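Local coordinates for enoyl-CoA hydratase/isomerase family protein (Ruegeria pomeroyi, PDB 3L3S) that probably acts as a hydro-lyase of the crotonase superfamily, adding water to or removing it from acyl-CoA substrates in fatty acid metabolism, at residues L30-I35 with F90-A95; A37-L42 with M97-H102. One frame throughout, in Å; residues are numbered along the deposited sequence.

Interaction 1: L30-I35 with F90-A95; sequences LSRAMI and FEACSA
Arg32 lays its guanidinium flat against Ala92, whose CB stands 3.5 Å above the centre of the group's plane, with CZ 3.6 Å from that methyl. A chi1 of -174° swings CG away from the backbone N, and the kink at chi2 (56°) turns the end of the chain back over Ala92. Alanine suits the place because a single methyl lets the planar cation lie close to the helix surface. One turn further along helix 32-45, Ile35 reaches the same helix with two branches. Its CG2 rests 3.5 Å from the backbone O of Ala92 and 4.2 Å from Ala92 CB, while CD1 meets CB of Cys93 at 3.9 Å. The small Ala92 and Cys93 let the helices come close here, the CA atoms of Ile35 and Cys93 being 6.2 Å apart. Behind this layer, Asp88, one turn before Ala92 on the same helix, forms a salt bridge with Arg32 NE. With a leucine at position 32, Asp88 would probably lose its charged partner, and the flat cover over the Ala92 methyl would be gone. Ser31, the N-cap of helix 32-45, helps start that helix through a weak bond from Met34 N to its OG. No hydrogen bond crosses between the segments, so the hold across them rests on fit of shape, while the charge pair with Asp88 fixes where the guanidinium lies.

Interaction 2: A37-L42 with M97-H102; sequences ALHDAL and MLDLAH
Helices 37-42 and 97-101 run in roughly the same direction, their axes 33° apart and 10.6 Å from each other at closest approach. The nearest CA atoms, of Leu42 and Leu100, are 7.5 Å apart, so side chains of moderate length must bridge the gap. His39 does so with a polar group: its NE2 donates to OD2 of Asp99 over 2.7 Å, in a nearly straight bond (175°). The acceptor lies in the plane of the imidazole, whereas the ring nitrogen approaches well out of the carboxylate plane, the two planes being 79° apart. The carboxylate would probably help to hold the ring's rotation and may raise the histidine's pKa. Helix 32-45 connects parallel strands 17-22 and 53-58, and helix 84-101 connects 53-58 and 107-111, so the helices of two consecutive beta-alpha-beta crossovers pack together here, as in the crotonase fold. Leucine suits position 42 because its forked end serves two neighbours: CD2 sits 3.9 Å from CB of Asp99 and 4.1 Å from CB of Leu100, while CD1 meets CD1 of Leu100 at 4.1 Å. Leu100 also packs on Leu122 of helix 118-124, while Ala101 and His102 touch Leu228 of the second subunit.

Interactions 1 and 2 are successive parts of one interface between helix 32-45 and helix 84-101, their centres 10 Å apart. The buried side chain of Leu30, at the end of interaction 1, reaches interaction 2: its CD2 lies 3.6 Å from CD1 of Leu38, and its CD1 4.1 Å from CE of Met97. The His39 ring's CE1 packs 3.6 Å from the backbone O of Ala95, so the histidine of interaction 2 also touches the 90-95 segment. Across the segments themselves the only hydrogen bond is that of interaction 2; Arg32 of interaction 1 pairs instead with Asp88, just before 90-95. Helix 84-101 also meets the second subunit in both, where Ser94 and Met97 each pack on Tyr232 of that chain.

Interaction 1: L30-I35 with F90-A95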
loop_
_atom_site.group_PDB
_atom_site.type_symbol
_atom_site.label_atom_id
_atom_site.label_comp_id
_atom_site.label_asym_id
_atom_site.label_seq_id
_atom_site.Cartn_x
_atom_site.Cartn_y
_atom_site.Cartn_z
ATOM N N LEU B 30 -0.171 22.067 18.764
ATOM C CA LEU B 30 -1.059 22.534 17.716
ATOM C C LEU B 30 -2.324 23.099 18.360
ATOM O O LEU B 30 -3.383 22.459 18.379
ATOM C CB LEU B 30 -1.388 21.413 16.722
ATOM C CG LEU B 30 -0.231 20.936 15.841
ATOM C CD1 LEU B 30 -0.560 19.620 15.207
ATOM C CD2 LEU B 30 0.104 21.949 14.779
ATOM N N SER B 31 -2.174 24.280 18.966
ATOM C CA SER B 31 -3.293 24.999 19.572
ATOM C C SER B 31 -4.047 25.649 18.398
ATOM O O SER B 31 -3.596 25.553 17.248
ATOM C CB SER B 31 -2.780 26.068 20.548
ATOM O OG SER B 31 -1.969 27.038 19.910
ATOM N N ARG B 32 -5.173 26.309 18.665
ATOM C CA ARG B 32 -5.934 26.948 17.594
ATOM C C ARG B 32 -5.138 28.078 16.928
ATOM O O ARG B 32 -5.166 28.222 15.702
ATOM C CB ARG B 32 -7.296 27.423 18.115
ATOM C CG ARG B 32 -8.249 27.980 17.052
ATOM C CD ARG B 32 -8.538 27.002 15.899
ATOM N NE ARG B 32 -9.161 27.694 14.773
ATOM C CZ ARG B 32 -8.495 28.311 13.799
ATOM N NH1 ARG B 32 -7.170 28.319 13.787
ATOM N NH2 ARG B 32 -9.160 28.941 12.844
ATOM N N ALA B 33 -4.332 28.775 17.729
ATOM C CA ALA B 33 -3.498 29.879 17.254
ATOM C C ALA B 33 -2.276 29.392 16.469
ATOM O O ALA B 33 -1.739 30.127 15.646
ATOM C CB ALA B 33 -3.063 30.754 18.435
HETATM N N MSE B 34 -1.848 28.155 16.742
HETATM C CA MSE B 34 -0.702 27.544 16.063
HETATM C C MSE B 34 -1.140 27.019 14.697
HETATM O O MSE B 34 -0.420 27.173 13.708
HETATM C CB MSE B 34 -0.085 26.420 16.918
HETATM C CG MSE B 34 1.077 25.646 16.274
HETATM SE SE MSE B 34 2.703 26.671 15.945
HETATM C CE MSE B 34 3.684 26.134 17.533
ATOM N N ILE B 35 -2.335 26.431 14.653
ATOM C CA ILE B 35 -2.923 25.906 13.421
ATOM C C ILE B 35 -3.164 27.071 12.451
ATOM O O ILE B 35 -2.847 26.959 11.273
ATOM C CB ILE B 35 -4.236 25.134 13.722
ATOM C CG1 ILE B 35 -3.902 23.822 14.441
ATOM C CG2 ILE B 35 -5.040 24.854 12.435
ATOM C CD1 ILE B 35 -5.064 23.209 15.189
ATOM N N PHE B 90 -10.863 21.219 15.338
ATOM C CA PHE B 90 -10.688 20.092 14.427
ATOM C C PHE B 90 -10.959 20.381 12.946
ATOM O O PHE B 90 -10.228 19.875 12.086
ATOM C CB PHE B 90 -11.476 18.872 14.918
ATOM C CG PHE B 90 -11.043 18.368 16.275
ATOM C CD1 PHE B 90 -9.678 18.317 16.635
ATOM C CD2 PHE B 90 -12.001 17.973 17.220
ATOM C CE1 PHE B 90 -9.276 17.882 17.930
ATOM C CE2 PHE B 90 -11.616 17.534 18.517
ATOM C CZ PHE B 90 -10.248 17.493 18.870
ATOM N N GLU B 91 -11.971 21.214 12.654
ATOM C CA GLU B 91 -12.298 21.600 11.271
ATOM C C GLU B 91 -11.184 22.456 10.661
ATOM O O GLU B 91 -10.878 22.337 9.464
ATOM C CB GLU B 91 -13.647 22.334 11.189
ATOM C CG GLU B 91 -14.868 21.395 11.210
ATOM C CD GLU B 91 -16.217 22.093 11.442
ATOM O OE1 GLU B 91 -17.220 21.362 11.576
ATOM O OE2 GLU B 91 -16.294 23.345 11.502
ATOM N N ALA B 92 -10.543 23.264 11.510
ATOM C CA ALA B 92 -9.437 24.121 11.086
ATOM C C ALA B 92 -8.166 23.296 10.963
ATOM O O ALA B 92 -7.323 23.577 10.104
ATOM C CB ALA B 92 -9.235 25.249 12.058
ATOM N N CYS B 93 -8.046 22.272 11.811
ATOM C CA CYS B 93 -6.890 21.381 11.784
ATOM C C CYS B 93 -6.941 20.522 10.527
ATOM O O CYS B 93 -5.925 20.351 9.869
ATOM C CB CYS B 93 -6.840 20.481 13.018
ATOM S SG CYS B 93 -5.446 19.344 12.988
ATOM N N SER B 94 -8.140 20.048 10.178
ATOM C CA SER B 94 -8.364 19.231 8.986
ATOM C C SER B 94 -8.152 20.041 7.718
ATOM O O SER B 94 -7.594 19.532 6.744
ATOM C CB SER B 94 -9.771 18.639 8.985
ATOM O OG SER B 94 -9.898 17.623 9.963
ATOM N N ALA B 95 -8.532 21.320 7.765
ATOM C CA ALA B 95 -8.371 22.224 6.618
ATOM C C ALA B 95 -6.896 22.504 6.325
ATOM O O ALA B 95 -6.511 22.657 5.165
ATOM C CB ALA B 95 -9.133 23.532 6.846
#

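Interaction 2: A37-L42 with M97-H102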
loop_
_atom_site.group_PDB
_atom_site.type_symbol
_atom_site.label_atom_id
_atom_site.label_comp_id
_atom_site.label_asym_id
_atom_site.label_seq_id
_atom_site.Cartn_x
_atom_site.Cartn_y
_atom_site.Cartn_z
ATOM N N ALA B 37 -1.575 30.008 12.490
ATOM C CA ALA B 37 -0.249 30.518 12.123
ATOM C C ALA B 37 0.386 29.643 11.047
ATOM O O ALA B 37 0.983 30.155 10.098
ATOM C CB ALA B 37 0.660 30.588 13.336
ATOM N N LEU B 38 0.209 28.326 11.176
ATOM C CA LEU B 38 0.748 27.369 10.211
ATOM C C LEU B 38 0.016 27.437 8.890
ATOM O O LEU B 38 0.631 27.266 7.843
ATOM C CB LEU B 38 0.700 25.944 10.751
ATOM C CG LEU B 38 1.847 25.445 11.632
ATOM C CD1 LEU B 38 1.434 24.122 12.263
ATOM C CD2 LEU B 38 3.133 25.277 10.811
ATOM N N HIS B 39 -1.280 27.743 8.943
ATOM C CA HIS B 39 -2.090 27.840 7.737
ATOM C C HIS B 39 -1.836 29.150 6.995
ATOM O O HIS B 39 -1.790 29.159 5.767
ATOM C CB HIS B 39 -3.574 27.663 8.062
ATOM C CG HIS B 39 -4.374 27.023 6.967
ATOM N ND1 HIS B 39 -5.669 26.598 7.159
ATOM C CD2 HIS B 39 -4.094 26.790 5.661
ATOM C CE1 HIS B 39 -6.155 26.142 6.017
ATOM N NE2 HIS B 39 -5.220 26.248 5.093
ATOM N N ASP B 40 -1.607 30.225 7.750
ATOM C CA ASP B 40 -1.319 31.544 7.194
ATOM C C ASP B 40 0.018 31.526 6.463
ATOM O O ASP B 40 0.151 32.103 5.385
ATOM C CB ASP B 40 -1.281 32.600 8.305
ATOM C CG ASP B 40 -2.503 33.495 8.301
ATOM O OD1 ASP B 40 -3.268 33.470 9.295
ATOM O OD2 ASP B 40 -2.697 34.229 7.301
ATOM N N ALA B 41 0.968 30.786 7.032
ATOM C CA ALA B 41 2.314 30.634 6.481
ATOM C C ALA B 41 2.308 29.798 5.200
ATOM O O ALA B 41 3.135 30.000 4.312
ATOM C CB ALA B 41 3.232 29.996 7.522
ATOM N N LEU B 42 1.352 28.877 5.119
ATOM C CA LEU B 42 1.184 27.990 3.978
ATOM C C LEU B 42 0.438 28.675 2.823
ATOM O O LEU B 42 0.796 28.478 1.662
ATOM C CB LEU B 42 0.463 26.709 4.414
ATOM C CG LEU B 42 0.218 25.619 3.371
ATOM C CD1 LEU B 42 1.540 25.013 2.912
ATOM C CD2 LEU B 42 -0.687 24.577 3.961
HETATM N N MSE B 97 -4.283 20.371 7.278
HETATM C CA MSE B 97 -3.718 19.088 6.872
HETATM C C MSE B 97 -4.055 18.687 5.446
HETATM O O MSE B 97 -3.237 18.064 4.772
HETATM C CB MSE B 97 -4.140 17.995 7.849
HETATM C CG MSE B 97 -3.751 18.262 9.285
HETATM SE SE MSE B 97 -1.855 18.352 9.540
HETATM C CE MSE B 97 -1.816 18.867 11.426
ATOM N N LEU B 98 -5.227 19.125 4.978
ATOM C CA LEU B 98 -5.701 18.862 3.618
ATOM C C LEU B 98 -4.847 19.683 2.657
ATOM O O LEU B 98 -4.167 19.123 1.792
ATOM C CB LEU B 98 -7.174 19.271 3.470
ATOM C CG LEU B 98 -8.226 18.264 2.986
ATOM C CD1 LEU B 98 -9.589 18.960 2.884
ATOM C CD2 LEU B 98 -7.832 17.641 1.648
ATOM N N ASP B 99 -4.826 20.998 2.896
ATOM C CA ASP B 99 -4.057 21.984 2.121
ATOM C C ASP B 99 -2.559 21.664 2.038
ATOM O O ASP B 99 -1.923 21.949 1.029
ATOM C CB ASP B 99 -4.198 23.371 2.765
ATOM C CG ASP B 99 -5.366 24.172 2.227
ATOM O OD1 ASP B 99 -6.266 23.620 1.546
ATOM O OD2 ASP B 99 -5.378 25.387 2.504
ATOM N N LEU B 100 -2.018 21.106 3.125
ATOM C CA LEU B 100 -0.611 20.730 3.243
ATOM C C LEU B 100 -0.258 19.467 2.450
ATOM O O LEU B 100 0.825 19.380 1.858
ATOM C CB LEU B 100 -0.231 20.581 4.728
ATOM C CG LEU B 100 1.209 20.202 5.094
ATOM C CD1 LEU B 100 2.173 21.290 4.628
ATOM C CD2 LEU B 100 1.334 19.954 6.584
ATOM N N ALA B 101 -1.172 18.500 2.432
ATOM C CA ALA B 101 -0.954 17.260 1.694
ATOM C C ALA B 101 -1.190 17.473 0.205
ATOM O O ALA B 101 -0.497 16.871 -0.614
ATOM C CB ALA B 101 -1.832 16.151 2.227
ATOM N N HIS B 102 -2.125 18.368 -0.129
ATOM C CA HIS B 102 -2.459 18.704 -1.525
ATOM C C HIS B 102 -1.659 19.916 -2.048
ATOM O O HIS B 102 -1.954 20.443 -3.128
ATOM C CB HIS B 102 -3.964 18.986 -1.691
ATOM C CG HIS B 102 -4.837 17.763 -1.698
ATOM N ND1 HIS B 102 -4.342 16.476 -1.667
ATOM C CD2 HIS B 102 -6.187 17.641 -1.721
ATOM C CE1 HIS B 102 -5.346 15.617 -1.667
ATOM N NE2 HIS B 102 -6.477 16.299 -1.698
#